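Local coordinates for protein peptidoglycan glycosyltransferase (Atopobium parvulum, PDB 4OVD) that belongs to the penicillin-binding protein family, joining a dimerisation domain to a transpeptidase domain in a single chain, at residues V239-M251 with G258-D270. Residues are numbered along the deposited sequence; the frame is centred on the assembly and turned at random.
Sequences VKDFEAKQGGSIM and GEIYAAASYPLPD
The ring of Tyr266 is held between Val239, near the end of helix 225-242, and its own neighbour Pro267. Val239 CG1 makes a CH-pi contact over one face, 4.0 Å from the ring centroid, while Pro267 CB, beyond a cis peptide bond, lies toward the rim of the opposite face. Obliquely to the ring, Gly247 CA comes within 3.7 Å of Tyr266 CD1. With CG anti to the backbone N (chi1 -177°), the tyrosine reaches back to the helix from the end of its strand.

From there the two strands run antiparallel. Tyr266 N donates to Gly248 O, and Ile250 and Ala264 exchange a pair of backbone bonds, Ile250 N to Ala264 O being 2.8 Å long. Between these hydrogen-bonded pairs sits the non-hydrogen-bonded pair Ser249 and Ser265, whose OG atoms bond to each other at 3.0 Å; Ser265 OG is also bonded by the backbone N of Lys285, so the buried hydroxyl has two partners. On the same sheet face, selenomethionine Met251 bends at chi3 (-52°), bringing CE to 3.7 Å from Ala263 CB and 3.9 Å from Ile260 CD1. Ile250 CG2 meets Ala264 CB on the other face, where Leu235 of helix 225-242 packs on Ile250 and Gln162 of helix 161-164 touches Ala264.

Strands 248-253 and 260-266 thus form a beta hairpin with a classic bulge at Tyr261 and Ala262, at one side of the five-stranded antiparallel sheet of the penicillin-binding transpeptidase fold.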
ATOM      1  N   VAL A 239       9.637  -7.116 -12.197  1.00 46.86           N
ATOM      2  CA  VAL A 239       9.487  -6.120 -13.234  1.00 48.40           C
ATOM      3  C   VAL A 239      10.087  -6.647 -14.510  1.00 44.24           C
ATOM      4  O   VAL A 239       9.466  -6.573 -15.559  1.00 48.26           O
ATOM      5  CB  VAL A 239      10.095  -4.764 -12.787  1.00 48.16           C
ATOM      6  CG1 VAL A 239      10.501  -3.877 -13.979  1.00 50.46           C
ATOM      7  CG2 VAL A 239       9.078  -4.076 -11.873  1.00 45.79           C
ATOM      8  N   LYS A 240      11.273  -7.220 -14.403  1.00 50.10           N
ATOM      9  CA  LYS A 240      11.946  -7.835 -15.550  1.00 55.09           C
ATOM     10  C   LYS A 240      11.142  -9.031 -16.122  1.00 52.52           C
ATOM     11  O   LYS A 240      10.756  -9.024 -17.308  1.00 55.85           O
ATOM     12  CB  LYS A 240      13.369  -8.263 -15.139  1.00 62.11           C
ATOM     13  CG  LYS A 240      14.185  -8.958 -16.212  1.00 70.87           C
ATOM     14  CD  LYS A 240      15.566  -9.427 -15.733  1.00 73.88           C
ATOM     15  CE  LYS A 240      16.119 -10.463 -16.711  1.00 78.53           C
ATOM     16  NZ  LYS A 240      17.534 -10.859 -16.439  1.00 86.68           N
ATOM     17  N   ASP A 241      10.824 -10.024 -15.291  1.00 50.87           N
ATOM     18  CA  ASP A 241      10.100 -11.243 -15.746  1.00 51.65           C
ATOM     19  C   ASP A 241       8.740 -11.015 -16.324  1.00 53.09           C
ATOM     20  O   ASP A 241       8.352 -11.725 -17.236  1.00 55.83           O
ATOM     21  CB  ASP A 241       9.893 -12.278 -14.615  1.00 56.06           C
ATOM     22  CG  ASP A 241      11.201 -12.722 -13.941  1.00 62.05           C
ATOM     23  OD1 ASP A 241      12.293 -12.621 -14.542  1.00 67.31           O
ATOM     24  OD2 ASP A 241      11.124 -13.157 -12.763  1.00 72.10           O
ATOM     25  N   PHE A 242       7.990 -10.051 -15.783  1.00 51.27           N
ATOM     26  CA  PHE A 242       6.618  -9.800 -16.252  1.00 46.30           C
ATOM     27  C   PHE A 242       6.499  -8.575 -17.160  1.00 54.54           C
ATOM     28  O   PHE A 242       5.388  -8.171 -17.560  1.00 52.15           O
ATOM     29  CB  PHE A 242       5.674  -9.787 -15.039  1.00 49.66           C
ATOM     30  CG  PHE A 242       5.766 -11.048 -14.211  1.00 45.40           C
ATOM     31  CD1 PHE A 242       5.289 -12.260 -14.713  1.00 47.45           C
ATOM     32  CD2 PHE A 242       6.305 -11.030 -12.945  1.00 48.19           C
ATOM     33  CE1 PHE A 242       5.373 -13.428 -13.960  1.00 50.43           C
ATOM     34  CE2 PHE A 242       6.387 -12.190 -12.185  1.00 48.71           C
ATOM     35  CZ  PHE A 242       5.937 -13.390 -12.689  1.00 49.51           C
ATOM     36  N   GLU A 243       7.651  -7.997 -17.528  1.00 58.00           N
ATOM     37  CA  GLU A 243       7.663  -6.907 -18.487  1.00 61.94           C
ATOM     38  C   GLU A 243       6.747  -5.763 -17.996  1.00 52.75           C
ATOM     39  O   GLU A 243       5.827  -5.367 -18.677  1.00 56.45           O
ATOM     40  CB  GLU A 243       7.172  -7.476 -19.846  1.00 60.92           C
ATOM     41  CG  GLU A 243       8.101  -8.468 -20.553  1.00 74.88           C
ATOM     42  CD  GLU A 243       8.928  -7.860 -21.700  1.00 90.88           C
ATOM     43  OE1 GLU A 243       8.328  -7.247 -22.628  1.00 86.11           O
ATOM     44  OE2 GLU A 243      10.167  -8.065 -21.741  1.00 89.58           O
ATOM     45  N   ALA A 244       6.976  -5.285 -16.786  1.00 49.02           N
ATOM     46  CA  ALA A 244       6.157  -4.217 -16.253  1.00 49.06           C
ATOM     47  C   ALA A 244       6.897  -3.022 -16.775  1.00 49.89           C
ATOM     48  O   ALA A 244       7.965  -2.729 -16.284  1.00 46.61           O
ATOM     49  CB  ALA A 244       6.159  -4.224 -14.737  1.00 41.87           C
ATOM     50  N   LYS A 245       6.354  -2.378 -17.800  1.00 51.74           N
ATOM     51  CA  LYS A 245       7.038  -1.238 -18.426  1.00 53.18           C
ATOM     52  C   LYS A 245       7.114   0.002 -17.549  1.00 54.98           C
ATOM     53  O   LYS A 245       7.983   0.832 -17.712  1.00 53.41           O
ATOM     54  CB  LYS A 245       6.401  -0.925 -19.768  1.00 63.36           C
ATOM     55  CG  LYS A 245       6.567  -2.032 -20.778  1.00 68.88           C
ATOM     56  CD  LYS A 245       8.020  -2.483 -20.881  1.00 80.08           C
ATOM     57  CE  LYS A 245       8.210  -3.366 -22.100  1.00 92.79           C
ATOM     58  NZ  LYS A 245       7.229  -4.484 -22.125  1.00 94.57           N
ATOM     59  N   GLN A 246       6.242   0.130 -16.565  1.00 47.25           N
ATOM     60  CA  GLN A 246       6.365   1.249 -15.698  1.00 45.72           C
ATOM     61  C   GLN A 246       6.642   0.831 -14.289  1.00 45.62           C
ATOM     62  O   GLN A 246       6.101   1.426 -13.374  1.00 45.34           O
ATOM     63  CB  GLN A 246       5.137   2.115 -15.782  1.00 50.30           C
ATOM     64  CG  GLN A 246       4.800   2.409 -17.240  1.00 65.60           C
ATOM     65  CD  GLN A 246       3.936   3.639 -17.419  1.00 75.02           C
ATOM     66  OE1 GLN A 246       3.996   4.562 -16.603  1.00 76.51           O
ATOM     67  NE2 GLN A 246       3.167   3.683 -18.512  1.00 73.88           N
ATOM     68  N   GLY A 247       7.432  -0.236 -14.118  1.00 43.51           N
ATOM     69  CA  GLY A 247       7.856  -0.669 -12.766  1.00 40.15           C
ATOM     70  C   GLY A 247       6.781  -1.279 -11.858  1.00 36.21           C
ATOM     71  O   GLY A 247       5.953  -2.035 -12.299  1.00 38.75           O
ATOM     72  N   GLY A 248       6.823  -0.974 -10.574  1.00 36.53           N
ATOM     73  CA  GLY A 248       5.841  -1.506  -9.617  1.00 36.30           C
ATOM     74  C   GLY A 248       6.250  -1.199  -8.213  1.00 35.34           C
ATOM     75  O   GLY A 248       7.144  -0.397  -7.985  1.00 34.81           O
ATOM     76  N   SER A 249       5.600  -1.848  -7.263  1.00 34.19           N
ATOM     77  CA  SER A 249       5.819  -1.583  -5.853  1.00 36.57           C
ATOM     78  C   SER A 249       5.622  -2.824  -5.063  1.00 36.50           C
ATOM     79  O   SER A 249       4.905  -3.715  -5.505  1.00 34.54           O
ATOM     80  CB  SER A 249       4.763  -0.621  -5.314  1.00 37.50           C
ATOM     81  OG  SER A 249       4.933   0.667  -5.924  1.00 42.21           O
ATOM     82  N   ILE A 250       6.164  -2.823  -3.857  1.00 34.66           N
ATOM     83  CA  ILE A 250       5.996  -3.951  -2.972  1.00 38.18           C
ATOM     84  C   ILE A 250       6.047  -3.461  -1.538  1.00 34.33           C
ATOM     85  O   ILE A 250       6.792  -2.553  -1.226  1.00 36.26           O
ATOM     86  CB  ILE A 250       7.061  -5.037  -3.339  1.00 36.96           C
ATOM     87  CG1 ILE A 250       6.879  -6.289  -2.517  1.00 42.85           C
ATOM     88  CG2 ILE A 250       8.426  -4.512  -3.024  1.00 44.41           C
ATOM     89  CD1 ILE A 250       7.703  -7.437  -3.067  1.00 51.44           C
HETATM   90  N   MSE A 251       5.271  -4.036  -0.646  1.00 32.07           N
HETATM   91  CA  MSE A 251       5.286  -3.608   0.753  1.00 34.46           C
HETATM   92  C   MSE A 251       4.884  -4.736   1.665  1.00 38.15           C
HETATM   93  O   MSE A 251       4.023  -5.538   1.306  1.00 39.11           O
HETATM   94  CB  MSE A 251       4.295  -2.432   0.957  1.00 39.20           C
HETATM   95  CG  MSE A 251       3.903  -2.263   2.448  1.00 46.34           C
HETATM   96 SE   MSE A 251       2.992  -0.560   2.907  0.76 42.69          SE
HETATM   97  CE  MSE A 251       4.157   0.830   2.166  1.00 53.12           C
ATOM     98  N   GLY A 258       0.403  -1.237  12.166  1.00 42.26           N
ATOM     99  CA  GLY A 258       0.635  -0.345  11.054  1.00 39.77           C
ATOM    100  C   GLY A 258       2.093  -0.204  10.658  1.00 41.37           C
ATOM    101  O   GLY A 258       2.383   0.411   9.642  1.00 40.37           O
ATOM    102  N   GLU A 259       3.015  -0.818  11.391  1.00 40.87           N
ATOM    103  CA  GLU A 259       4.465  -0.704  11.092  1.00 41.19           C
ATOM    104  C   GLU A 259       4.806  -1.346   9.773  1.00 43.08           C
ATOM    105  O   GLU A 259       4.274  -2.409   9.480  1.00 37.70           O
ATOM    106  CB  GLU A 259       5.298  -1.377  12.189  1.00 44.90           C
ATOM    107  CG  GLU A 259       5.214  -0.636  13.515  1.00 49.51           C
ATOM    108  CD  GLU A 259       5.914  -1.361  14.697  1.00 66.48           C
ATOM    109  OE1 GLU A 259       6.412  -2.511  14.512  1.00 57.52           O
ATOM    110  OE2 GLU A 259       5.962  -0.763  15.820  1.00 67.99           O
ATOM    111  N   ILE A 260       5.656  -0.680   8.972  1.00 42.05           N
ATOM    112  CA  ILE A 260       6.085  -1.172   7.652  1.00 37.08           C
ATOM    113  C   ILE A 260       7.423  -1.878   7.728  1.00 39.80           C
ATOM    114  O   ILE A 260       8.485  -1.283   8.110  1.00 39.60           O
ATOM    115  CB  ILE A 260       6.115  -0.037   6.661  1.00 36.50           C
ATOM    116  CG1 ILE A 260       4.684   0.514   6.469  1.00 34.34           C
ATOM    117  CG2 ILE A 260       6.653  -0.510   5.292  1.00 39.35           C
ATOM    118  CD1 ILE A 260       4.656   1.928   5.883  1.00 34.32           C
ATOM    119  N   TYR A 261       7.400  -3.163   7.404  1.00 37.52           N
ATOM    120  CA  TYR A 261       8.593  -3.932   7.480  1.00 39.59           C
ATOM    121  C   TYR A 261       9.490  -3.727   6.304  1.00 39.98           C
ATOM    122  O   TYR A 261      10.707  -3.835   6.441  1.00 43.97           O
ATOM    123  CB  TYR A 261       8.298  -5.405   7.559  1.00 42.53           C
ATOM    124  CG  TYR A 261       7.425  -5.831   8.679  1.00 42.07           C
ATOM    125  CD1 TYR A 261       7.863  -5.746  10.002  1.00 44.72           C
ATOM    126  CD2 TYR A 261       6.231  -6.461   8.413  1.00 42.53           C
ATOM    127  CE1 TYR A 261       7.062  -6.175  11.040  1.00 48.28           C
ATOM    128  CE2 TYR A 261       5.423  -6.926   9.439  1.00 48.08           C
ATOM    129  CZ  TYR A 261       5.851  -6.811  10.742  1.00 44.40           C
ATOM    130  OH  TYR A 261       5.024  -7.282  11.705  1.00 45.21           O
ATOM    131  N   ALA A 262       8.892  -3.497   5.155  1.00 39.33           N
ATOM    132  CA  ALA A 262       9.625  -3.256   3.898  1.00 39.61           C
ATOM    133  C   ALA A 262       8.740  -2.591   2.872  1.00 38.89           C
ATOM    134  O   ALA A 262       7.543  -2.765   2.886  1.00 40.03           O
ATOM    135  CB  ALA A 262      10.146  -4.547   3.334  1.00 43.92           C
ATOM    136  N   ALA A 263       9.330  -1.798   1.989  1.00 40.66           N
ATOM    137  CA  ALA A 263       8.568  -1.146   0.957  1.00 37.74           C
ATOM    138  C   ALA A 263       9.471  -0.618  -0.120  1.00 35.81           C
ATOM    139  O   ALA A 263      10.553  -0.042   0.160  1.00 34.97           O
ATOM    140  CB  ALA A 263       7.737  -0.010   1.568  1.00 37.43           C
ATOM    141  N   ALA A 264       9.050  -0.785  -1.362  1.00 38.85           N
ATOM    142  CA  ALA A 264       9.847  -0.284  -2.470  1.00 37.42           C
ATOM    143  C   ALA A 264       9.047  -0.086  -3.738  1.00 37.09           C
ATOM    144  O   ALA A 264       8.003  -0.681  -3.908  1.00 35.61           O
ATOM    145  CB  ALA A 264      11.011  -1.234  -2.730  1.00 41.54           C
ATOM    146  N   SER A 265       9.537   0.811  -4.583  1.00 34.27           N
ATOM    147  CA  SER A 265       8.993   1.089  -5.885  1.00 37.43           C
ATOM    148  C   SER A 265      10.147   1.022  -6.890  1.00 35.76           C
ATOM    149  O   SER A 265      11.253   1.357  -6.589  1.00 41.56           O
ATOM    150  CB  SER A 265       8.378   2.513  -5.916  1.00 40.04           C
ATOM    151  OG  SER A 265       7.197   2.496  -5.194  1.00 53.02           O
ATOM    152  N   TYR A 266       9.843   0.621  -8.094  1.00 38.78           N
ATOM    153  CA  TYR A 266      10.783   0.498  -9.162  1.00 38.88           C
ATOM    154  C   TYR A 266      10.349   1.567 -10.131  1.00 44.45           C
ATOM    155  O   TYR A 266       9.150   1.642 -10.442  1.00 44.42           O
ATOM    156  CB  TYR A 266      10.712  -0.891  -9.828  1.00 39.56           C
ATOM    157  CG  TYR A 266      11.725  -1.093 -10.918  1.00 44.24           C
ATOM    158  CD1 TYR A 266      11.522  -0.565 -12.175  1.00 47.76           C
ATOM    159  CD2 TYR A 266      12.893  -1.821 -10.703  1.00 51.21           C
ATOM    160  CE1 TYR A 266      12.468  -0.715 -13.177  1.00 54.23           C
ATOM    161  CE2 TYR A 266      13.841  -1.976 -11.709  1.00 49.49           C
ATOM    162  CZ  TYR A 266      13.622  -1.410 -12.930  1.00 52.58           C
ATOM    163  OH  TYR A 266      14.518  -1.572 -13.949  1.00 67.83           O
ATOM    164  N   PRO A 267      11.312   2.349 -10.679  1.00 46.82           N
ATOM    165  CA  PRO A 267      12.768   2.271 -10.468  1.00 49.70           C
ATOM    166  C   PRO A 267      13.268   2.665  -9.108  1.00 52.16           C
ATOM    167  O   PRO A 267      12.698   3.556  -8.442  1.00 48.06           O
ATOM    168  CB  PRO A 267      13.371   3.234 -11.533  1.00 54.38           C
ATOM    169  CG  PRO A 267      12.234   3.886 -12.223  1.00 55.76           C
ATOM    170  CD  PRO A 267      10.955   3.147 -11.864  1.00 55.06           C
ATOM    171  N   LEU A 268      14.392   2.046  -8.736  1.00 44.78           N
ATOM    172  CA  LEU A 268      15.036   2.273  -7.476  1.00 45.79           C
ATOM    173  C   LEU A 268      16.202   3.180  -7.748  1.00 49.38           C
ATOM    174  O   LEU A 268      16.691   3.230  -8.875  1.00 47.11           O
ATOM    175  CB  LEU A 268      15.576   0.974  -6.912  1.00 49.81           C
ATOM    176  CG  LEU A 268      14.591  -0.017  -6.306  1.00 50.86           C
ATOM    177  CD1 LEU A 268      15.178  -1.428  -6.210  1.00 51.47           C
ATOM    178  CD2 LEU A 268      14.199   0.508  -4.937  1.00 47.40           C
ATOM    179  N   PRO A 269      16.628   3.939  -6.751  1.00 46.29           N
ATOM    180  CA  PRO A 269      17.789   4.805  -7.023  1.00 57.26           C
ATOM    181  C   PRO A 269      19.145   4.237  -6.555  1.00 61.30           C
ATOM    182  O   PRO A 269      19.181   3.342  -5.718  1.00 65.50           O
ATOM    183  CB  PRO A 269      17.515   5.988  -6.136  1.00 50.02           C
ATOM    184  CG  PRO A 269      16.889   5.377  -4.941  1.00 52.79           C
ATOM    185  CD  PRO A 269      16.075   4.195  -5.427  1.00 50.79           C
ATOM    186  N   ASP A 270      20.241   4.844  -7.009  1.00 79.33           N
ATOM    187  CA  ASP A 270      21.587   4.458  -6.561  1.00 83.14           C
ATOM    188  C   ASP A 270      22.548   5.645  -6.570  1.00 91.70           C
ATOM    189  O   ASP A 270      22.419   6.552  -7.404  1.00 72.90           O
ATOM    190  CB  ASP A 270      22.187   3.362  -7.429  1.00 98.78           C
ATOM    191  CG  ASP A 270      22.601   3.864  -8.791  1.00102.64           C
ATOM    192  OD1 ASP A 270      21.882   4.743  -9.320  1.00 96.97           O
ATOM    193  OD2 ASP A 270      23.626   3.366  -9.328  1.00 80.01           O
TER